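Local coordinates for protein alginate lyase, family PL7 (Zobellia galactanivorans, PDB 4BE3) that cleaves the polysaccharide alginate exolytically, as a lyase of family PL7, and is probably active on poly(beta-D-mannuronate), at residues 72-77 and 254-259; 138-143 and 247-252; 190-195 and 307-312; 196-201 and 212-217. One frame throughout, in Å; residues are numbered along the deposited sequence.

How the contacts relate
Contacts 1 and 2 are buried, while contacts 3 and 4 are only partly so. Contacts 1 and 2 both reach the ten-strand sheet, one through strand 254-258 and the other through strand 133-141; a probable hydrogen bond from Gly251 N to Glu77 OE1 ties them together. Contacts 3 and 4 belong to the seven-strand sheet, where neighbouring strands 187-194 and 197-203 link them. The chemistry changes with place. Rings and a short backbone bridge fill contact 1, whose far end reaches the ligand; in contact 2 a tyrosine fastens two turns to a strand end. Contact 3 holds the chain's tail by its backbone, whereas contact 4 is a regular antiparallel ladder.

Contact 1. Residues 72-77 and 254-259; sequences KHWIPE and QYFKLG. With SRT (S,R meso-tartaric acid), chain C.
Trp74 and Gln254 make a single antiparallel hydrogen-bonded bridge, with Trp74 N giving to Gln254 O at 2.8 Å and Gln254 N to Trp74 O at 2.7 Å; the touching parts of the segments run 104° apart. One indole face of Trp74 takes CG of Gln254, 4.0 Å from the centroid of the six-membered ring. CZ2 of Trp74 sits over the centre of the Phe256 ring, 3.6 Å from Phe256 CZ, and Trp74 NE1 is hydrogen-bonded to Gln70 OE1. This ties the loop after strand 65-70 to strand 254-258 of the PL7 jelly roll. Replacing Trp74 by an alanine would probably leave a gap over Phe256 and Gln70 OE1 without that N-H. His73 and Tyr255 lie side by side in an offset stack, centroids 4.6 Å apart and planes at 18°. In the pocket that holds the tartrate, Tyr255 OH is hydrogen-bonded to tartrate O2 at 2.6 Å, and Lys257 NZ, also salt-bridged to Glu67, donates to tartrate O11 (3.0 Å) and O3 (3.1 Å).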
loop_
_atom_site.group_PDB
_atom_site.type_symbol
_atom_site.label_atom_id
_atom_site.label_comp_id
_atom_site.label_asym_id
_atom_site.label_seq_id
_atom_site.Cartn_x
_atom_site.Cartn_y
_atom_site.Cartn_z
ATOM N N LYS A 72 -6.100 4.546 -1.601
ATOM C CA LYS A 72 -4.804 3.895 -1.880
ATOM C C LYS A 72 -4.992 2.386 -2.100
ATOM O O LYS A 72 -5.483 1.741 -1.184
ATOM C CB LYS A 72 -3.919 4.096 -0.668
ATOM C CG LYS A 72 -2.366 3.818 -1.079
ATOM C CD LYS A 72 -1.461 4.361 0.029
ATOM C CE LYS A 72 -0.001 4.498 -0.430
ATOM N NZ LYS A 72 0.370 3.039 -0.433
ATOM N N HIS A 73 -4.635 1.869 -3.259
ATOM C CA HIS A 73 -4.985 0.501 -3.588
ATOM C C HIS A 73 -3.851 -0.416 -3.153
ATOM O O HIS A 73 -2.723 0.097 -2.822
ATOM C CB HIS A 73 -5.215 0.443 -5.051
ATOM C CG HIS A 73 -6.343 1.302 -5.511
ATOM N ND1 HIS A 73 -6.580 1.542 -6.853
ATOM C CD2 HIS A 73 -7.294 2.006 -4.817
ATOM C CE1 HIS A 73 -7.671 2.333 -6.981
ATOM N NE2 HIS A 73 -8.132 2.592 -5.745
ATOM N N TRP A 74 -4.007 -1.730 -3.219
ATOM C CA TRP A 74 -2.997 -2.648 -2.790
ATOM C C TRP A 74 -3.278 -3.989 -3.405
ATOM O O TRP A 74 -4.368 -4.240 -3.864
ATOM C CB TRP A 74 -2.920 -2.750 -1.248
ATOM C CG TRP A 74 -4.338 -2.792 -0.651
ATOM C CD1 TRP A 74 -5.208 -1.735 -0.362
ATOM C CD2 TRP A 74 -5.028 -4.009 -0.257
ATOM N NE1 TRP A 74 -6.382 -2.240 0.218
ATOM C CE2 TRP A 74 -6.319 -3.593 0.295
ATOM C CE3 TRP A 74 -4.672 -5.382 -0.256
ATOM C CZ2 TRP A 74 -7.274 -4.493 0.723
ATOM C CZ3 TRP A 74 -5.659 -6.313 0.201
ATOM C CH2 TRP A 74 -6.938 -5.843 0.698
ATOM N N ILE A 75 -2.236 -4.815 -3.551
ATOM C CA ILE A 75 -2.410 -6.210 -3.986
ATOM C C ILE A 75 -2.404 -7.069 -2.722
ATOM O O ILE A 75 -1.954 -6.710 -1.625
ATOM C CB ILE A 75 -1.303 -6.630 -4.988
ATOM C CG1 ILE A 75 0.148 -6.537 -4.330
ATOM C CG2 ILE A 75 -1.350 -5.749 -6.212
ATOM C CD1 ILE A 75 1.192 -7.232 -5.287
ATOM N N PRO A 76 -3.041 -8.277 -2.818
ATOM C CA PRO A 76 -3.160 -9.089 -1.592
ATOM C C PRO A 76 -1.828 -9.391 -0.952
ATOM O O PRO A 76 -1.745 -9.439 0.272
ATOM C CB PRO A 76 -3.855 -10.387 -2.092
ATOM C CG PRO A 76 -4.812 -9.759 -3.253
ATOM C CD PRO A 76 -3.735 -8.871 -4.012
ATOM N N GLU A 77 -0.760 -9.589 -1.769
ATOM C CA GLU A 77 0.511 -9.861 -1.173
ATOM C C GLU A 77 0.986 -8.780 -0.267
ATOM O O GLU A 77 1.790 -9.087 0.659
ATOM C CB GLU A 77 1.556 -9.975 -2.325
ATOM C CG GLU A 77 1.354 -11.272 -3.163
ATOM C CD GLU A 77 0.438 -11.101 -4.373
ATOM O OE1 GLU A 77 -0.510 -10.269 -4.423
ATOM O OE2 GLU A 77 0.646 -11.886 -5.358
ATOM N N GLN A 254 -6.441 -4.080 -5.588
ATOM C CA GLN A 254 -7.780 -3.911 -4.923
ATOM C C GLN A 254 -7.799 -2.938 -3.835
ATOM O O GLN A 254 -6.765 -2.243 -3.598
ATOM C CB GLN A 254 -8.154 -5.136 -4.334
ATOM C CG GLN A 254 -7.227 -5.751 -3.464
ATOM C CD GLN A 254 -7.492 -7.193 -3.907
ATOM O OE1 GLN A 254 -7.851 -7.570 -5.183
ATOM N NE2 GLN A 254 -7.547 -7.989 -2.879
ATOM N N TYR A 255 -8.998 -2.698 -3.269
ATOM C CA TYR A 255 -9.090 -1.730 -2.238
ATOM C C TYR A 255 -10.307 -2.002 -1.368
ATOM O O TYR A 255 -11.214 -2.761 -1.812
ATOM C CB TYR A 255 -9.171 -0.291 -2.792
ATOM C CG TYR A 255 -10.289 -0.075 -3.795
ATOM C CD1 TYR A 255 -10.052 -0.275 -5.151
ATOM C CD2 TYR A 255 -11.569 0.402 -3.386
ATOM C CE1 TYR A 255 -11.055 0.000 -6.095
ATOM C CE2 TYR A 255 -12.571 0.654 -4.309
ATOM C CZ TYR A 255 -12.314 0.432 -5.662
ATOM O OH TYR A 255 -13.276 0.670 -6.615
ATOM N N PHE A 256 -10.300 -1.482 -0.171
ATOM C CA PHE A 256 -11.492 -1.689 0.710
ATOM C C PHE A 256 -12.597 -0.791 0.379
ATOM O O PHE A 256 -12.414 0.332 -0.158
ATOM C CB PHE A 256 -11.158 -1.410 2.199
ATOM C CG PHE A 256 -10.251 -2.467 2.797
ATOM C CD1 PHE A 256 -10.723 -3.733 2.915
ATOM C CD2 PHE A 256 -8.932 -2.185 3.274
ATOM C CE1 PHE A 256 -9.968 -4.769 3.529
ATOM C CE2 PHE A 256 -8.155 -3.170 3.975
ATOM C CZ PHE A 256 -8.653 -4.509 4.021
ATOM N N LYS A 257 -13.853 -1.209 0.711
ATOM C CA LYS A 257 -15.013 -0.313 0.682
ATOM C C LYS A 257 -15.864 -0.560 1.922
ATOM O O LYS A 257 -15.812 -1.662 2.512
ATOM C CB LYS A 257 -15.920 -0.649 -0.550
ATOM C CG LYS A 257 -15.092 -0.575 -1.865
ATOM C CD LYS A 257 -16.050 -0.500 -3.113
ATOM C CE LYS A 257 -16.516 0.976 -3.077
ATOM N NZ LYS A 257 -17.735 1.243 -3.884
ATOM N N LEU A 258 -16.596 0.446 2.313
ATOM C CA LEU A 258 -17.336 0.357 3.599
ATOM C C LEU A 258 -18.489 1.283 3.447
ATOM O O LEU A 258 -18.318 2.492 2.992
ATOM C CB LEU A 258 -16.378 0.872 4.700
ATOM C CG LEU A 258 -17.010 0.936 6.101
ATOM C CD1 LEU A 258 -15.867 0.639 7.173
ATOM C CD2 LEU A 258 -17.613 2.294 6.455
ATOM N N GLY A 259 -19.685 0.882 3.990
ATOM C CA GLY A 259 -20.837 1.807 4.036
ATOM C C GLY A 259 -22.141 0.974 3.867
ATOM O O GLY A 259 -22.266 -0.064 4.568
HETATM O O1 SRT C . -17.741 -0.826 -8.234
HETATM O O11 SRT C . -17.141 -0.798 -6.008
HETATM C C1 SRT C . -17.298 -0.339 -7.157
HETATM C C2 SRT C . -16.953 1.103 -7.009
HETATM O O2 SRT C . -15.716 1.452 -6.350
HETATM C C3 SRT C . -17.828 2.106 -7.716
HETATM O O3 SRT C . -18.686 2.114 -6.656
HETATM C C4 SRT C . -17.263 3.398 -8.106
HETATM O O4 SRT C . -17.527 4.428 -7.496
HETATM O O41 SRT C . -16.386 3.446 -8.967
#

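Contact 2. Residues 138-143 and 247-252; sequences WNYEIN and NAYAGE
Tyr249 reaches across to Tyr140, Glu141 and Asn143 from two overlapping beta turns, a type II' from Asn247 to Ala250 and a type II from Tyr249 to Glu252, and so joins this loop to the end of strand 133-141 in the jelly roll. From CB of Tyr249, CG is set anti to the carbonyl carbon (chi1 -78°), which lets the ring reach the end of the strand. One flank of the ring then slides past Tyr140, whose OH lies near the ring plane, 3.5 Å from Tyr249 CD2 and 3.4 Å from Tyr249 CE2; that hydroxyl is itself hydrogen-bonded to Glu244 OE2, which also accepts from Asn143 N. CE1 of Tyr249, on the other flank, is 3.8 Å from Asn143 CB. That methylene rests over the ring centre in a CH-pi contact, and the Asn143 amide lies nearly flat on the ring, planes 8° apart. At the tip, Tyr249 OH donates to Glu141 O at 2.7 Å, standing above the carbonyl plane, 45° out of it.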
loop_
_atom_site.group_PDB
_atom_site.type_symbol
_atom_site.label_atom_id
_atom_site.label_comp_id
_atom_site.label_asym_id
_atom_site.label_seq_id
_atom_site.Cartn_x
_atom_site.Cartn_y
_atom_site.Cartn_z
ATOM N N TRP A 138 -20.649 -13.793 4.737
ATOM C CA TRP A 138 -19.724 -13.111 3.800
ATOM C C TRP A 138 -19.537 -13.943 2.558
ATOM O O TRP A 138 -19.539 -15.169 2.646
ATOM C CB TRP A 138 -18.376 -12.811 4.489
ATOM C CG TRP A 138 -17.608 -14.048 4.831
ATOM C CD1 TRP A 138 -17.746 -14.788 6.007
ATOM C CD2 TRP A 138 -16.521 -14.667 4.056
ATOM N NE1 TRP A 138 -16.806 -15.784 6.042
ATOM C CE2 TRP A 138 -16.044 -15.774 4.884
ATOM C CE3 TRP A 138 -15.896 -14.367 2.812
ATOM C CZ2 TRP A 138 -14.989 -16.633 4.493
ATOM C CZ3 TRP A 138 -14.823 -15.228 2.436
ATOM C CH2 TRP A 138 -14.406 -16.317 3.238
ATOM N N ASN A 139 -19.356 -13.293 1.412
ATOM C CA ASN A 139 -19.295 -14.049 0.123
ATOM C C ASN A 139 -17.871 -13.839 -0.477
ATOM O O ASN A 139 -17.325 -12.697 -0.369
ATOM C CB ASN A 139 -20.200 -13.378 -0.885
ATOM C CG ASN A 139 -21.654 -13.797 -0.658
ATOM O OD1 ASN A 139 -21.969 -14.268 0.432
ATOM N ND2 ASN A 139 -22.554 -13.554 -1.707
ATOM N N TYR A 140 -17.348 -14.892 -1.080
ATOM C CA TYR A 140 -16.062 -14.804 -1.832
ATOM C C TYR A 140 -16.496 -14.916 -3.276
ATOM O O TYR A 140 -17.199 -15.920 -3.615
ATOM C CB TYR A 140 -15.229 -16.043 -1.436
ATOM C CG TYR A 140 -13.986 -16.115 -2.329
ATOM C CD1 TYR A 140 -12.879 -15.278 -2.020
ATOM C CD2 TYR A 140 -13.950 -17.005 -3.436
ATOM C CE1 TYR A 140 -11.724 -15.346 -2.794
ATOM C CE2 TYR A 140 -12.795 -17.074 -4.255
ATOM C CZ TYR A 140 -11.709 -16.185 -3.888
ATOM O OH TYR A 140 -10.551 -16.251 -4.730
ATOM N N GLU A 141 -16.082 -14.000 -4.188
ATOM C CA GLU A 141 -16.439 -14.205 -5.583
ATOM C C GLU A 141 -15.216 -14.717 -6.325
ATOM O O GLU A 141 -14.061 -14.203 -6.103
ATOM C CB GLU A 141 -16.844 -12.843 -6.096
ATOM C CG GLU A 141 -17.127 -12.931 -7.624
ATOM C CD GLU A 141 -17.744 -11.606 -8.068
ATOM O OE1 GLU A 141 -17.347 -10.458 -7.640
ATOM O OE2 GLU A 141 -18.684 -11.702 -8.919
ATOM N N ILE A 142 -15.353 -15.749 -7.185
ATOM C CA ILE A 142 -14.150 -16.255 -7.847
ATOM C C ILE A 142 -13.586 -15.244 -8.820
ATOM O O ILE A 142 -14.280 -14.462 -9.429
ATOM C CB ILE A 142 -14.417 -17.632 -8.565
ATOM C CG1 ILE A 142 -15.650 -17.503 -9.465
ATOM C CG2 ILE A 142 -14.614 -18.764 -7.530
ATOM C CD1 ILE A 142 -15.668 -18.646 -10.577
ATOM N N ASN A 143 -12.229 -15.238 -8.922
ATOM C CA ASN A 143 -11.652 -14.461 -10.002
ATOM C C ASN A 143 -11.608 -15.330 -11.283
ATOM O O ASN A 143 -10.641 -16.067 -11.508
ATOM C CB ASN A 143 -10.214 -14.067 -9.575
ATOM C CG ASN A 143 -9.668 -12.917 -10.465
ATOM O OD1 ASN A 143 -8.479 -12.499 -10.367
ATOM N ND2 ASN A 143 -10.531 -12.351 -11.236
ATOM N N ASN A 247 -4.275 -18.832 -9.558
ATOM C CA ASN A 247 -3.658 -17.946 -8.532
ATOM C C ASN A 247 -4.611 -16.921 -7.992
ATOM O O ASN A 247 -4.195 -15.894 -7.356
ATOM C CB ASN A 247 -2.433 -17.239 -9.062
ATOM C CG ASN A 247 -1.315 -18.252 -9.444
ATOM O OD1 ASN A 247 -0.739 -18.104 -10.504
ATOM N ND2 ASN A 247 -1.065 -19.305 -8.608
ATOM N N ALA A 248 -5.916 -17.213 -8.196
ATOM C CA ALA A 248 -6.971 -16.367 -7.621
ATOM C C ALA A 248 -6.677 -14.866 -7.818
ATOM O O ALA A 248 -6.689 -14.353 -8.951
ATOM C CB ALA A 248 -7.215 -16.701 -6.115
ATOM N N TYR A 249 -6.561 -14.088 -6.718
ATOM C CA TYR A 249 -6.460 -12.645 -6.908
ATOM C C TYR A 249 -4.924 -12.242 -6.752
ATOM O O TYR A 249 -4.674 -11.079 -6.473
ATOM C CB TYR A 249 -7.219 -11.954 -5.774
ATOM C CG TYR A 249 -8.744 -12.019 -6.064
ATOM C CD1 TYR A 249 -9.302 -11.076 -6.954
ATOM C CD2 TYR A 249 -9.544 -13.052 -5.582
ATOM C CE1 TYR A 249 -10.647 -11.061 -7.242
ATOM C CE2 TYR A 249 -10.936 -13.033 -5.856
ATOM C CZ TYR A 249 -11.439 -12.075 -6.652
ATOM O OH TYR A 249 -12.770 -12.008 -7.002
ATOM N N ALA A 250 -4.012 -13.251 -6.715
ATOM C CA ALA A 250 -2.505 -12.857 -6.642
ATOM C C ALA A 250 -2.187 -11.701 -7.607
ATOM O O ALA A 250 -2.598 -11.749 -8.794
ATOM C CB ALA A 250 -1.679 -14.061 -6.965
ATOM N N GLY A 251 -1.607 -10.594 -7.073
ATOM C CA GLY A 251 -1.112 -9.517 -7.897
ATOM C C GLY A 251 -2.193 -8.621 -8.474
ATOM O O GLY A 251 -1.945 -7.724 -9.279
ATOM N N GLU A 252 -3.436 -8.870 -8.106
ATOM C CA GLU A 252 -4.545 -8.050 -8.657
ATOM C C GLU A 252 -4.815 -6.873 -7.742
ATOM O O GLU A 252 -5.117 -7.018 -6.473
ATOM C CB GLU A 252 -5.879 -8.896 -8.849
ATOM C CG GLU A 252 -6.651 -8.190 -9.980
ATOM C CD GLU A 252 -7.730 -9.043 -10.493
ATOM O OE1 GLU A 252 -8.840 -9.019 -9.801
ATOM O OE2 GLU A 252 -7.502 -9.780 -11.483
#

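Contact 3. Residues 190-195 and 307-312; sequences EINVYE and SGSAPE
Asn192 clasps the backbone of Ser309 with both ends of its amide. Its OD1 accepts from Ser309 N at 2.9 Å and its ND2 donates to Ser309 O at 2.8 Å; each donor lies in its acceptor's carbonyl plane, on a lone pair, so the amide is pinned against rotation. Alongside, Gly308 CA makes a C-H...O contact with Val193 O at 3.2 Å, so close that a CB on the glycine would run into that oxygen. Tyr194 places its CG anti to the backbone N (chi1 -178°), bringing one ring face under the peptide between Ser309 and Ala310, with Ser309 C 3.4 Å from Tyr194 CG, while Glu195 CG covers the opposite face. Further out, Ser309 OG is hydrogen-bonded to Lys81 NZ, and Pro311 packs on Tyr199 of the next strand. The C-terminal tail is thus laid on strand 187-194 of the seven-strand sheet. This docking probably depends more on the tail's backbone course, and on the lack of a side chain at Gly308, than on its side chains.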
loop_
_atom_site.group_PDB
_atom_site.type_symbol
_atom_site.label_atom_id
_atom_site.label_comp_id
_atom_site.label_asym_id
_atom_site.label_seq_id
_atom_site.Cartn_x
_atom_site.Cartn_y
_atom_site.Cartn_z
ATOM N N GLU A 190 -13.442 -7.427 11.191
ATOM C CA GLU A 190 -12.091 -7.061 10.721
ATOM C C GLU A 190 -11.756 -7.877 9.544
ATOM O O GLU A 190 -11.916 -9.141 9.580
ATOM C CB GLU A 190 -11.097 -7.405 11.870
ATOM C CG GLU A 190 -9.604 -7.079 11.467
ATOM C CD GLU A 190 -8.652 -7.404 12.613
ATOM O OE1 GLU A 190 -8.564 -6.678 13.591
ATOM O OE2 GLU A 190 -8.086 -8.544 12.592
ATOM N N ILE A 191 -11.260 -7.222 8.474
ATOM C CA ILE A 191 -10.765 -7.956 7.330
ATOM C C ILE A 191 -9.209 -7.649 7.348
ATOM O O ILE A 191 -8.848 -6.497 7.124
ATOM C CB ILE A 191 -11.272 -7.400 6.038
ATOM C CG1 ILE A 191 -12.875 -7.439 6.093
ATOM C CG2 ILE A 191 -10.675 -8.231 4.786
ATOM C CD1 ILE A 191 -13.483 -6.679 4.864
ATOM N N ASN A 192 -8.439 -8.686 7.655
ATOM C CA ASN A 192 -6.940 -8.522 7.765
ATOM C C ASN A 192 -6.269 -9.323 6.700
ATOM O O ASN A 192 -6.240 -10.593 6.757
ATOM C CB ASN A 192 -6.603 -9.023 9.190
ATOM C CG ASN A 192 -5.072 -9.086 9.384
ATOM O OD1 ASN A 192 -4.376 -8.342 8.674
ATOM N ND2 ASN A 192 -4.563 -9.986 10.221
ATOM N N VAL A 193 -5.761 -8.672 5.651
ATOM C CA VAL A 193 -5.110 -9.438 4.568
ATOM C C VAL A 193 -3.609 -9.281 4.819
ATOM O O VAL A 193 -3.129 -8.150 4.819
ATOM C CB VAL A 193 -5.446 -8.893 3.159
ATOM C CG1 VAL A 193 -4.685 -9.693 2.097
ATOM C CG2 VAL A 193 -7.049 -9.081 2.957
ATOM N N TYR A 194 -2.974 -10.370 5.125
ATOM C CA TYR A 194 -1.517 -10.378 5.407
ATOM C C TYR A 194 -0.828 -11.379 4.534
ATOM O O TYR A 194 -1.146 -12.593 4.589
ATOM C CB TYR A 194 -1.362 -10.706 6.899
ATOM C CG TYR A 194 0.104 -10.685 7.284
ATOM C CD1 TYR A 194 0.786 -9.479 7.285
ATOM C CD2 TYR A 194 0.759 -11.867 7.591
ATOM C CE1 TYR A 194 2.164 -9.464 7.658
ATOM C CE2 TYR A 194 2.133 -11.869 7.946
ATOM C CZ TYR A 194 2.776 -10.667 7.975
ATOM O OH TYR A 194 4.106 -10.656 8.323
ATOM N N GLU A 195 0.137 -10.895 3.691
ATOM C CA GLU A 195 0.821 -11.733 2.800
ATOM C C GLU A 195 -0.133 -12.601 1.935
ATOM O O GLU A 195 0.108 -13.778 1.711
ATOM C CB GLU A 195 1.792 -12.638 3.588
ATOM C CG GLU A 195 2.824 -11.690 4.198
ATOM C CD GLU A 195 4.013 -12.461 4.841
ATOM O OE1 GLU A 195 3.938 -13.687 5.138
ATOM O OE2 GLU A 195 4.998 -11.794 5.100
ATOM N N SER A 307 -2.348 -1.625 8.278
ATOM C CA SER A 307 -1.622 -2.538 7.491
ATOM C C SER A 307 -2.101 -3.965 7.950
ATOM O O SER A 307 -2.484 -4.203 9.067
ATOM C CB SER A 307 -0.105 -2.080 7.574
ATOM O OG SER A 307 0.110 -2.527 8.770
ATOM N N GLY A 308 -1.995 -4.901 7.005
ATOM C CA GLY A 308 -2.171 -6.317 7.291
ATOM C C GLY A 308 -1.182 -6.771 8.397
ATOM O O GLY A 308 -0.019 -6.227 8.502
ATOM N N SER A 309 -1.585 -7.705 9.234
ATOM C CA SER A 309 -0.702 -8.220 10.285
ATOM C C SER A 309 -0.786 -9.695 10.459
ATOM O O SER A 309 -1.789 -10.325 10.273
ATOM C CB SER A 309 -0.955 -7.509 11.620
ATOM O OG SER A 309 -2.271 -7.684 12.099
ATOM N N ALA A 310 0.326 -10.291 10.911
ATOM C CA ALA A 310 0.409 -11.774 11.181
ATOM C C ALA A 310 -0.582 -12.078 12.296
ATOM O O ALA A 310 -0.569 -11.410 13.295
ATOM C CB ALA A 310 1.854 -12.076 11.695
ATOM N N PRO A 311 -1.520 -13.038 12.101
ATOM C CA PRO A 311 -2.360 -13.310 13.320
ATOM C C PRO A 311 -1.432 -13.836 14.513
ATOM O O PRO A 311 -0.527 -14.642 14.238
ATOM C CB PRO A 311 -3.358 -14.375 12.826
ATOM C CG PRO A 311 -3.228 -14.360 11.316
ATOM C CD PRO A 311 -1.797 -13.969 10.997
ATOM N N GLU A 312 -1.625 -13.341 15.740
ATOM C CA GLU A 312 -0.693 -13.599 16.879
ATOM C C GLU A 312 -0.687 -15.061 17.271
ATOM O O GLU A 312 -1.738 -15.701 17.222
ATOM C CB GLU A 312 -1.145 -12.810 18.089
ATOM C CG GLU A 312 -2.563 -13.183 18.459
ATOM C CD GLU A 312 -3.591 -12.677 17.435
ATOM O OE1 GLU A 312 -3.728 -13.214 16.289
ATOM O OE2 GLU A 312 -4.299 -11.712 17.793
#

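Contact 4. Residues 196-201 and 212-217; sequences GIMYLT and FTKNLL
Met198 and Lys214 exchange two backbone hydrogen bonds, Met198 N to Lys214 O at 2.8 Å and Lys214 N to Met198 O at 2.7 Å. Leu200 and Phe212 repeat the pattern, and Leu216 N extends it by donating to Gly196 O at 2.8 Å. Apolar packing differs between the two faces. On one, Met198 CE reaches Lys214 CB at 3.8 Å and Leu200 CD1 meets Phe212 CB at 4.1 Å, above Trp138 of the facing sheet. On the other, Ile197 CG2 presses tightly on Thr213 CG2, 3.5 Å away, and also covers part of the Tyr199 ring. The two strands form a beta hairpin at one edge of the seven-strand sheet of the jelly roll, strand 210-215 being outermost within this chain. Within 212-217, Asn215 OD1 accepts from Leu217 N at 2.7 Å, an Asx turn, and takes a weak hydrogen bond from Lys218 N. An alanine in place of Asn215 is likely to leave both N-H groups without that acceptor and the turn freer to shift.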
loop_
_atom_site.group_PDB
_atom_site.type_symbol
_atom_site.label_atom_id
_atom_site.label_comp_id
_atom_site.label_asym_id
_atom_site.label_seq_id
_atom_site.Cartn_x
_atom_site.Cartn_y
_atom_site.Cartn_z
ATOM N N GLY A 196 -1.190 -11.986 1.489
ATOM C CA GLY A 196 -2.036 -12.637 0.510
ATOM C C GLY A 196 -3.114 -13.529 1.161
ATOM O O GLY A 196 -3.878 -14.148 0.407
ATOM N N ILE A 197 -3.096 -13.639 2.478
ATOM C CA ILE A 197 -4.092 -14.502 3.178
ATOM C C ILE A 197 -5.056 -13.600 3.945
ATOM O O ILE A 197 -4.673 -12.716 4.677
ATOM C CB ILE A 197 -3.420 -15.560 4.079
ATOM C CG1 ILE A 197 -2.450 -16.502 3.195
ATOM C CG2 ILE A 197 -4.520 -16.347 4.783
ATOM C CD1 ILE A 197 -1.767 -17.489 4.111
ATOM N N MET A 198 -6.381 -13.797 3.747
ATOM C CA MET A 198 -7.378 -12.942 4.321
ATOM C C MET A 198 -7.850 -13.648 5.618
ATOM O O MET A 198 -8.364 -14.780 5.544
ATOM C CB MET A 198 -8.604 -12.854 3.309
ATOM C CG MET A 198 -9.751 -12.039 3.972
ATOM S SD MET A 198 -10.914 -11.601 2.608
ATOM C CE MET A 198 -11.629 -13.265 2.127
ATOM N N TYR A 199 -7.664 -13.001 6.759
ATOM C CA TYR A 199 -8.069 -13.488 8.040
ATOM C C TYR A 199 -9.244 -12.592 8.479
ATOM O O TYR A 199 -9.127 -11.319 8.645
ATOM C CB TYR A 199 -6.921 -13.263 9.065
ATOM C CG TYR A 199 -5.697 -14.032 8.687
ATOM C CD1 TYR A 199 -5.596 -15.400 8.985
ATOM C CD2 TYR A 199 -4.663 -13.401 8.007
ATOM C CE1 TYR A 199 -4.443 -16.182 8.628
ATOM C CE2 TYR A 199 -3.483 -14.138 7.632
ATOM C CZ TYR A 199 -3.411 -15.516 7.964
ATOM O OH TYR A 199 -2.332 -16.215 7.581
ATOM N N LEU A 200 -10.445 -13.187 8.707
ATOM C CA LEU A 200 -11.601 -12.436 9.118
ATOM C C LEU A 200 -11.929 -12.682 10.559
ATOM O O LEU A 200 -11.722 -13.826 11.044
ATOM C CB LEU A 200 -12.845 -12.910 8.238
ATOM C CG LEU A 200 -12.543 -12.865 6.759
ATOM C CD1 LEU A 200 -13.923 -13.427 6.084
ATOM C CD2 LEU A 200 -12.342 -11.401 6.319
ATOM N N THR A 201 -12.397 -11.587 11.204
ATOM C CA THR A 201 -12.881 -11.800 12.602
ATOM C C THR A 201 -14.174 -11.091 12.682
ATOM O O THR A 201 -14.251 -9.852 12.398
ATOM C CB THR A 201 -11.891 -11.216 13.626
ATOM O OG1 THR A 201 -10.596 -11.806 13.359
ATOM C CG2 THR A 201 -12.288 -11.545 15.148
ATOM N N PHE A 212 -12.278 -16.640 10.199
ATOM C CA PHE A 212 -12.160 -17.446 8.979
ATOM C C PHE A 212 -10.750 -17.145 8.384
ATOM O O PHE A 212 -10.268 -16.017 8.543
ATOM C CB PHE A 212 -13.148 -17.022 7.882
ATOM C CG PHE A 212 -14.588 -17.208 8.330
ATOM C CD1 PHE A 212 -15.211 -18.436 8.156
ATOM C CD2 PHE A 212 -15.232 -16.198 9.001
ATOM C CE1 PHE A 212 -16.555 -18.618 8.634
ATOM C CE2 PHE A 212 -16.592 -16.366 9.506
ATOM C CZ PHE A 212 -17.218 -17.625 9.254
ATOM N N THR A 213 -10.254 -18.059 7.585
ATOM C CA THR A 213 -8.949 -17.826 6.849
ATOM C C THR A 213 -9.215 -18.142 5.445
ATOM O O THR A 213 -9.727 -19.267 5.111
ATOM C CB THR A 213 -7.845 -18.719 7.398
ATOM O OG1 THR A 213 -7.663 -18.408 8.759
ATOM C CG2 THR A 213 -6.520 -18.556 6.606
ATOM N N LYS A 214 -8.892 -17.271 4.509
ATOM C CA LYS A 214 -9.085 -17.607 3.073
ATOM C C LYS A 214 -7.848 -17.115 2.290
ATOM O O LYS A 214 -7.562 -15.910 2.298
ATOM C CB LYS A 214 -10.344 -16.864 2.591
ATOM C CG LYS A 214 -10.628 -16.974 1.077
ATOM C CD LYS A 214 -10.998 -18.370 0.646
ATOM C CE LYS A 214 -11.271 -18.469 -0.890
ATOM N NZ LYS A 214 -11.498 -19.916 -1.318
ATOM N N ASN A 215 -7.129 -18.045 1.622
ATOM C CA ASN A 215 -5.939 -17.646 0.878
ATOM C C ASN A 215 -6.376 -16.969 -0.405
ATOM O O ASN A 215 -7.128 -17.540 -1.185
ATOM C CB ASN A 215 -5.221 -18.931 0.563
ATOM C CG ASN A 215 -3.858 -18.662 -0.025
ATOM O OD1 ASN A 215 -3.651 -17.718 -0.757
ATOM N ND2 ASN A 215 -2.924 -19.552 0.280
ATOM N N LEU A 216 -5.952 -15.725 -0.640
ATOM C CA LEU A 216 -6.342 -15.051 -1.894
ATOM C C LEU A 216 -5.334 -15.213 -3.064
ATOM O O LEU A 216 -5.608 -14.709 -4.166
ATOM C CB LEU A 216 -6.436 -13.572 -1.621
ATOM C CG LEU A 216 -7.400 -13.140 -0.463
ATOM C CD1 LEU A 216 -7.461 -11.588 -0.390
ATOM C CD2 LEU A 216 -8.855 -13.720 -0.910
ATOM N N LEU A 217 -4.281 -16.039 -2.794
ATOM C CA LEU A 217 -3.238 -16.272 -3.794
ATOM C C LEU A 217 -3.318 -17.626 -4.455
ATOM O O LEU A 217 -2.595 -17.836 -5.431
ATOM C CB LEU A 217 -1.832 -16.196 -3.125
ATOM C CG LEU A 217 -1.508 -14.919 -2.298
ATOM C CD1 LEU A 217 -0.023 -14.952 -1.795
ATOM C CD2 LEU A 217 -1.735 -13.647 -3.109
#